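Side-chain contacts in acetyltransferase, GNAT family (Streptococcus agalactiae 2603V/R, PDB 2Q7B), which probably transfers an acetyl group to an amino group, as N-acetyltransferases of the GNAT family do: residues A87-D92 and V97-F102; R121-A126 and T132-D137. All blocks are in the same frame, centred on the assembly; numbering follows the deposited sequence. Where two conformers were deposited one is given.

Interaction 1: A87-D92 and V97-F102; sequences ALLRID and VLKKFF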
loop_
_atom_site.group_PDB
_atom_site.type_symbol
_atom_site.label_atom_id
_atom_site.label_comp_id
_atom_site.label_asym_id
_atom_site.label_seq_id
_atom_site.Cartn_x
_atom_site.Cartn_y
_atom_site.Cartn_z
ATOM N N ALA A 87 -6.025 15.689 2.856
ATOM C CA ALA A 87 -6.063 16.051 1.449
ATOM C C ALA A 87 -7.268 16.897 1.160
ATOM O O ALA A 87 -8.300 16.780 1.827
ATOM C CB ALA A 87 -6.128 14.792 0.586
ATOM N N LEU A 88 -7.117 17.750 0.161
ATOM C CA LEU A 88 -8.190 18.576 -0.343
ATOM C C LEU A 88 -8.380 18.213 -1.802
ATOM O O LEU A 88 -7.419 18.220 -2.573
ATOM C CB LEU A 88 -7.871 20.077 -0.187
ATOM C CG LEU A 88 -8.945 21.066 -0.648
ATOM C CD1 LEU A 88 -8.870 22.365 0.116
ATOM C CD2 LEU A 88 -8.913 21.334 -2.165
ATOM N N LEU A 89 -9.628 17.895 -2.167
ATOM C CA LEU A 89 -10.014 17.593 -3.545
ATOM C C LEU A 89 -10.960 18.680 -4.010
ATOM O O LEU A 89 -12.001 18.884 -3.410
ATOM C CB LEU A 89 -10.721 16.221 -3.633
ATOM C CG LEU A 89 -11.213 15.778 -5.016
ATOM C CD1 LEU A 89 -10.036 15.495 -5.961
ATOM C CD2 LEU A 89 -12.108 14.530 -4.925
ATOM N N ARG A 90 -10.600 19.390 -5.077
ATOM C CA ARG A 90 -11.476 20.417 -5.630
ATOM C C ARG A 90 -12.603 19.760 -6.437
ATOM O O ARG A 90 -12.349 18.907 -7.290
ATOM C CB ARG A 90 -10.700 21.383 -6.540
ATOM C CG ARG A 90 -11.588 22.354 -7.293
ATOM C CD ARG A 90 -10.830 23.246 -8.232
ATOM N NE ARG A 90 -11.773 24.092 -8.959
ATOM C CZ ARG A 90 -12.410 23.750 -10.082
ATOM N NH1 ARG A 90 -12.244 22.565 -10.648
ATOM N NH2 ARG A 90 -13.250 24.602 -10.632
ATOM N N ILE A 91 -13.840 20.146 -6.127
ATOM C CA ILE A 91 -15.024 19.714 -6.876
ATOM C C ILE A 91 -15.345 20.797 -7.901
ATOM O O ILE A 91 -15.539 20.506 -9.077
ATOM C CB ILE A 91 -16.237 19.456 -5.952
ATOM C CG1 ILE A 91 -15.905 18.345 -4.953
ATOM C CG2 ILE A 91 -17.479 19.114 -6.773
ATOM C CD1 ILE A 91 -15.363 17.057 -5.599
ATOM N N ASP A 92 -15.379 22.043 -7.443
ATOM C CA ASP A 92 -15.618 23.204 -8.307
ATOM C C ASP A 92 -15.054 24.433 -7.602
ATOM O O ASP A 92 -14.457 24.283 -6.547
ATOM C CB ASP A 92 -17.105 23.324 -8.674
ATOM C CG ASP A 92 -18.027 23.409 -7.465
ATOM O OD1 ASP A 92 -17.763 24.174 -6.517
ATOM O OD2 ASP A 92 -19.064 22.723 -7.489
ATOM N N VAL A 97 -13.672 18.747 -1.093
ATOM C CA VAL A 97 -13.881 17.619 -0.211
ATOM C C VAL A 97 -12.617 17.448 0.636
ATOM O O VAL A 97 -11.512 17.559 0.130
ATOM C CB VAL A 97 -14.107 16.292 -1.012
ATOM C CG1 VAL A 97 -14.429 15.115 -0.078
ATOM C CG2 VAL A 97 -15.227 16.467 -2.023
ATOM N N LEU A 98 -12.809 17.197 1.929
ATOM C CA LEU A 98 -11.727 16.896 2.861
ATOM C C LEU A 98 -11.642 15.362 2.873
ATOM O O LEU A 98 -12.618 14.689 3.204
ATOM C CB LEU A 98 -12.047 17.482 4.238
ATOM C CG LEU A 98 -10.961 17.429 5.326
ATOM C CD1 LEU A 98 -11.203 18.511 6.373
ATOM C CD2 LEU A 98 -10.863 16.061 5.954
ATOM N N LYS A 99 -10.490 14.830 2.462
ATOM C CA LYS A 99 -10.272 13.398 2.317
ATOM C C LYS A 99 -8.970 12.970 2.954
ATOM O O LYS A 99 -8.128 13.799 3.288
ATOM C CB LYS A 99 -10.138 13.037 0.823
ATOM C CG LYS A 99 -11.380 13.175 -0.022
ATOM C CD LYS A 99 -11.092 12.895 -1.493
ATOM C CE LYS A 99 -10.736 11.440 -1.804
ATOM N NZ LYS A 99 -11.830 10.535 -1.446
ATOM N N LYS A 100 -8.821 11.653 3.081
ATOM C CA LYS A 100 -7.626 11.004 3.571
ATOM C C LYS A 100 -7.058 11.646 4.826
ATOM O O LYS A 100 -5.860 11.878 4.921
ATOM C CB LYS A 100 -6.587 10.940 2.464
ATOM C CG LYS A 100 -7.085 10.249 1.182
ATOM C CD LYS A 100 -7.601 8.833 1.419
ATOM C CE LYS A 100 -8.189 8.229 0.157
ATOM N NZ LYS A 100 -9.388 7.407 0.474
ATOM N N PHE A 101 -7.946 11.885 5.791
ATOM C CA PHE A 101 -7.574 12.512 7.045
ATOM C C PHE A 101 -7.267 11.440 8.093
ATOM O O PHE A 101 -8.169 10.826 8.637
ATOM C CB PHE A 101 -8.684 13.456 7.467
ATOM C CG PHE A 101 -8.415 14.211 8.741
ATOM C CD1 PHE A 101 -7.131 14.520 9.178
ATOM C CD2 PHE A 101 -9.477 14.745 9.425
ATOM C CE1 PHE A 101 -6.938 15.242 10.322
ATOM C CE2 PHE A 101 -9.286 15.484 10.541
ATOM C CZ PHE A 101 -8.010 15.724 11.002
ATOM N N PHE A 102 -5.989 11.233 8.368
ATOM C CA PHE A 102 -5.555 10.181 9.290
ATOM C C PHE A 102 -4.430 10.653 10.181
ATOM O O PHE A 102 -3.629 11.487 9.763
ATOM C CB PHE A 102 -5.049 8.966 8.502
ATOM C CG PHE A 102 -6.068 8.384 7.557
ATOM C CD1 PHE A 102 -7.160 7.686 8.044
ATOM C CD2 PHE A 102 -5.923 8.517 6.169
ATOM C CE1 PHE A 102 -8.102 7.153 7.185
ATOM C CE2 PHE A 102 -6.863 7.978 5.316
ATOM C CZ PHE A 102 -7.956 7.303 5.826
#

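Interaction 2: R121-A126 and T132-D137; sequences RFMLFA and TRIVLD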
loop_
_atom_site.group_PDB
_atom_site.type_symbol
_atom_site.label_atom_id
_atom_site.label_comp_id
_atom_site.label_asym_id
_atom_site.label_seq_id
_atom_site.Cartn_x
_atom_site.Cartn_y
_atom_site.Cartn_z
ATOM N N ARG A 121 -3.975 23.480 8.369
ATOM C CA ARG A 121 -3.223 23.633 7.128
ATOM C C ARG A 121 -4.154 23.497 5.910
ATOM O O ARG A 121 -4.037 24.265 4.928
ATOM C CB ARG A 121 -2.069 22.634 7.065
ATOM C CG ARG A 121 -1.305 22.692 5.754
ATOM C CD ARG A 121 -0.474 23.946 5.636
ATOM N NE ARG A 121 0.781 23.716 6.328
ATOM C CZ ARG A 121 1.937 23.380 5.749
ATOM N NH1 ARG A 121 2.086 23.292 4.416
ATOM N NH2 ARG A 121 2.989 23.178 6.532
ATOM N N PHE A 122 -5.050 22.501 5.974
ATOM C CA PHE A 122 -6.091 22.295 4.976
ATOM C C PHE A 122 -6.829 23.602 4.770
ATOM O O PHE A 122 -7.066 24.026 3.636
ATOM C CB PHE A 122 -7.071 21.220 5.467
ATOM C CG PHE A 122 -8.271 20.997 4.575
ATOM C CD1 PHE A 122 -9.405 21.786 4.708
ATOM C CD2 PHE A 122 -8.285 19.986 3.644
ATOM C CE1 PHE A 122 -10.518 21.596 3.903
ATOM C CE2 PHE A 122 -9.399 19.781 2.850
ATOM C CZ PHE A 122 -10.521 20.594 2.980
HETATM N N MSE A 123 -7.190 24.253 5.868
HETATM C CA MSE A 123 -7.922 25.499 5.731
HETATM C C MSE A 123 -7.278 26.746 5.250
HETATM O O MSE A 123 -7.957 27.565 4.645
HETATM C CB MSE A 123 -9.019 25.671 6.740
HETATM C CG MSE A 123 -10.210 25.218 5.930
HETATM SE SE MSE A 123 -11.479 24.556 6.910
HETATM C CE MSE A 123 -12.487 24.017 5.815
ATOM N N LEU A 124 -5.980 26.886 5.490
ATOM C CA LEU A 124 -5.225 27.998 4.934
ATOM C C LEU A 124 -5.303 27.891 3.404
ATOM O O LEU A 124 -5.476 28.886 2.706
ATOM C CB LEU A 124 -3.765 27.944 5.392
ATOM C CG LEU A 124 -2.896 29.131 4.969
ATOM N N PHE A 125 -5.197 26.667 2.895
ATOM C CA PHE A 125 -5.263 26.415 1.464
ATOM C C PHE A 125 -6.692 26.605 0.940
ATOM O O PHE A 125 -6.891 27.228 -0.094
ATOM C CB PHE A 125 -4.782 24.991 1.165
ATOM C CG PHE A 125 -4.642 24.675 -0.310
ATOM C CD1 PHE A 125 -3.451 24.929 -0.974
ATOM C CD2 PHE A 125 -5.685 24.086 -1.020
ATOM C CE1 PHE A 125 -3.312 24.628 -2.328
ATOM C CE2 PHE A 125 -5.550 23.783 -2.352
ATOM C CZ PHE A 125 -4.364 24.056 -3.015
ATOM N N ALA A 126 -7.674 26.068 1.663
ATOM C CA ALA A 126 -9.070 26.157 1.262
ATOM C C ALA A 126 -9.531 27.600 1.161
ATOM O O ALA A 126 -10.207 27.953 0.197
ATOM C CB ALA A 126 -9.953 25.396 2.222
ATOM N N THR A 132 -15.956 28.085 -0.631
ATOM C CA THR A 132 -16.935 28.547 0.353
ATOM C C THR A 132 -17.626 27.390 1.081
ATOM O O THR A 132 -18.389 27.625 2.013
ATOM C CB THR A 132 -18.035 29.394 -0.322
ATOM O OG1 THR A 132 -18.670 28.624 -1.350
ATOM C CG2 THR A 132 -17.442 30.649 -0.926
ATOM N N ARG A 133 -17.357 26.154 0.660
ATOM C CA ARG A 133 -18.003 24.980 1.223
ATOM C C ARG A 133 -17.028 23.803 1.253
ATOM O O ARG A 133 -16.373 23.509 0.254
ATOM C CB ARG A 133 -19.235 24.613 0.366
ATOM C CG ARG A 133 -20.074 23.460 0.932
ATOM C CD ARG A 133 -21.386 23.223 0.173
ATOM N NE ARG A 133 -21.202 22.653 -1.164
ATOM C CZ ARG A 133 -22.194 22.220 -1.948
ATOM N NH1 ARG A 133 -23.460 22.247 -1.543
ATOM N NH2 ARG A 133 -21.917 21.726 -3.151
ATOM N N ILE A 134 -16.930 23.147 2.407
ATOM C CA ILE A 134 -16.102 21.951 2.555
ATOM C C ILE A 134 -16.972 20.815 3.035
ATOM O O ILE A 134 -17.653 20.959 4.048
ATOM C CB ILE A 134 -14.965 22.139 3.572
ATOM C CG1 ILE A 134 -14.066 23.318 3.161
ATOM C CG2 ILE A 134 -14.182 20.824 3.763
ATOM C CD1 ILE A 134 -13.473 23.287 1.792
ATOM N N VAL A 135 -16.918 19.685 2.325
ATOM C CA VAL A 135 -17.708 18.507 2.653
ATOM C C VAL A 135 -16.801 17.328 2.960
ATOM O O VAL A 135 -15.644 17.286 2.547
ATOM C CB VAL A 135 -18.695 18.130 1.512
ATOM C CG1 VAL A 135 -19.598 19.319 1.160
ATOM C CG2 VAL A 135 -17.968 17.652 0.266
ATOM N N LEU A 136 -17.320 16.365 3.709
ATOM C CA LEU A 136 -16.558 15.169 4.026
ATOM C C LEU A 136 -17.498 14.107 4.507
ATOM O O LEU A 136 -18.637 14.405 4.884
ATOM C CB LEU A 136 -15.508 15.468 5.098
ATOM C CG LEU A 136 -15.958 15.915 6.498
ATOM C CD1 LEU A 136 -16.322 14.731 7.418
ATOM C CD2 LEU A 136 -14.840 16.709 7.151
ATOM N N ASP A 137 -17.043 12.864 4.494
ATOM C CA ASP A 137 -17.847 11.824 5.096
ATOM C C ASP A 137 -17.003 11.117 6.139
ATOM O O ASP A 137 -15.773 11.162 6.104
ATOM C CB ASP A 137 -18.459 10.843 4.090
ATOM C CG ASP A 137 -17.462 9.891 3.549
ATOM O OD1 ASP A 137 -16.399 10.390 3.175
ATOM O OD2 ASP A 137 -17.741 8.677 3.486
#

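Interaction 1: A87-D92 and V97-F102
Val97 N gives its hydrogen to Leu89 O over 2.9 Å, and Leu89 N returns a bond to Val97 O at 3.0 Å, so this antiparallel, hydrogen-bonded pair is held twice. The pair belongs to the β hairpin of strands 81-90 and 95-103, central in the mixed sheet of the GNAT fold. Two residues along, Ala87 and Lys99 form the next such pair. Here the bond from Lys99 N to Ala87 O has an angle of 176° at the hydrogen, whereas the return bond from Ala87 N to Lys99 O is bent to 134°, just before Lys100, whose backbone takes up left-handed helical angles. Between them, the non-hydrogen-bonded pair Leu88 and Leu98 turns its side chains to the opposite face, onto helix 114-128. On the face of Leu89 and Val97, Lys99 CD rests 3.9 Å from Leu89 CD2; beyond it the chain bends at chi3 and chi4, and NZ goes on to Tyr166 OH and a citrate ion probably taken up from the crystallisation liquor. Ile91, just past the end of strand 81-90, is met by Val97 CG2, anti to its carbonyl carbon, at two atoms, CG1 at 3.5 Å and CD1 at 3.6 Å.

Interaction 2: R121-A126 and T132-D137
Ile134 carries the strand's whole share of this contact, pointing from strand 133-139 at helix 114-128 and meeting Phe122, Met123 (modelled as selenomethionine) and Ala126, which belong to one side of the helix. The two branches of Ile134 divide the work. CG2, anti to the backbone N, comes obliquely to the Phe122 ring and lies 3.7 Å from CE1 and 3.8 Å from CZ. On the other branch, a bend at chi2 (-55°) turns CD1 toward the helix, where it touches both Phe122 CE1 (4.0 Å) and Ala126 CB (4.1 Å). Phe122 reaches the isoleucine from the opposite direction: with CG anti to the backbone N (chi1 175°), the ring extends from the helix and presents CE1 and CZ. Met123 extends toward Ile134 as well, but its CE is modelled too close to Ile134 CG1, and its exact placement is doubtful. No hydrogen bond crosses the contact, and all four residues are buried. Leu88 and Leu98 also pack on Phe122, and Leu98 on Ile134 as well. Packing of this kind, with a helix laid over the sheet and the following strand returning beneath it, is characteristic of a β-α-β crossover, here made by strand 95-103, helix 114-128 and strand 133-139.

Overall arrangement
After the N-terminal strands and helices, the chain runs along strand 81-90 and turns back at once into strand 95-103, so interaction 1 closes a short hairpin. It is complete before interaction 2 begins; the two stand in series, neither nested nor crossed. Strand 95-103 then leads into helix 114-128, and a brief connection beyond the helix is closed by interaction 2 as the chain re-enters the sheet in strand 133-139, beside and parallel to strand 95-103. A probable hydrogen bond from Leu98 N to Val135 O joins the two strands. Phe122 links the two contacts, its CE2 also lying 3.4 Å from Ala87 O, which ties the helix to the hairpin too.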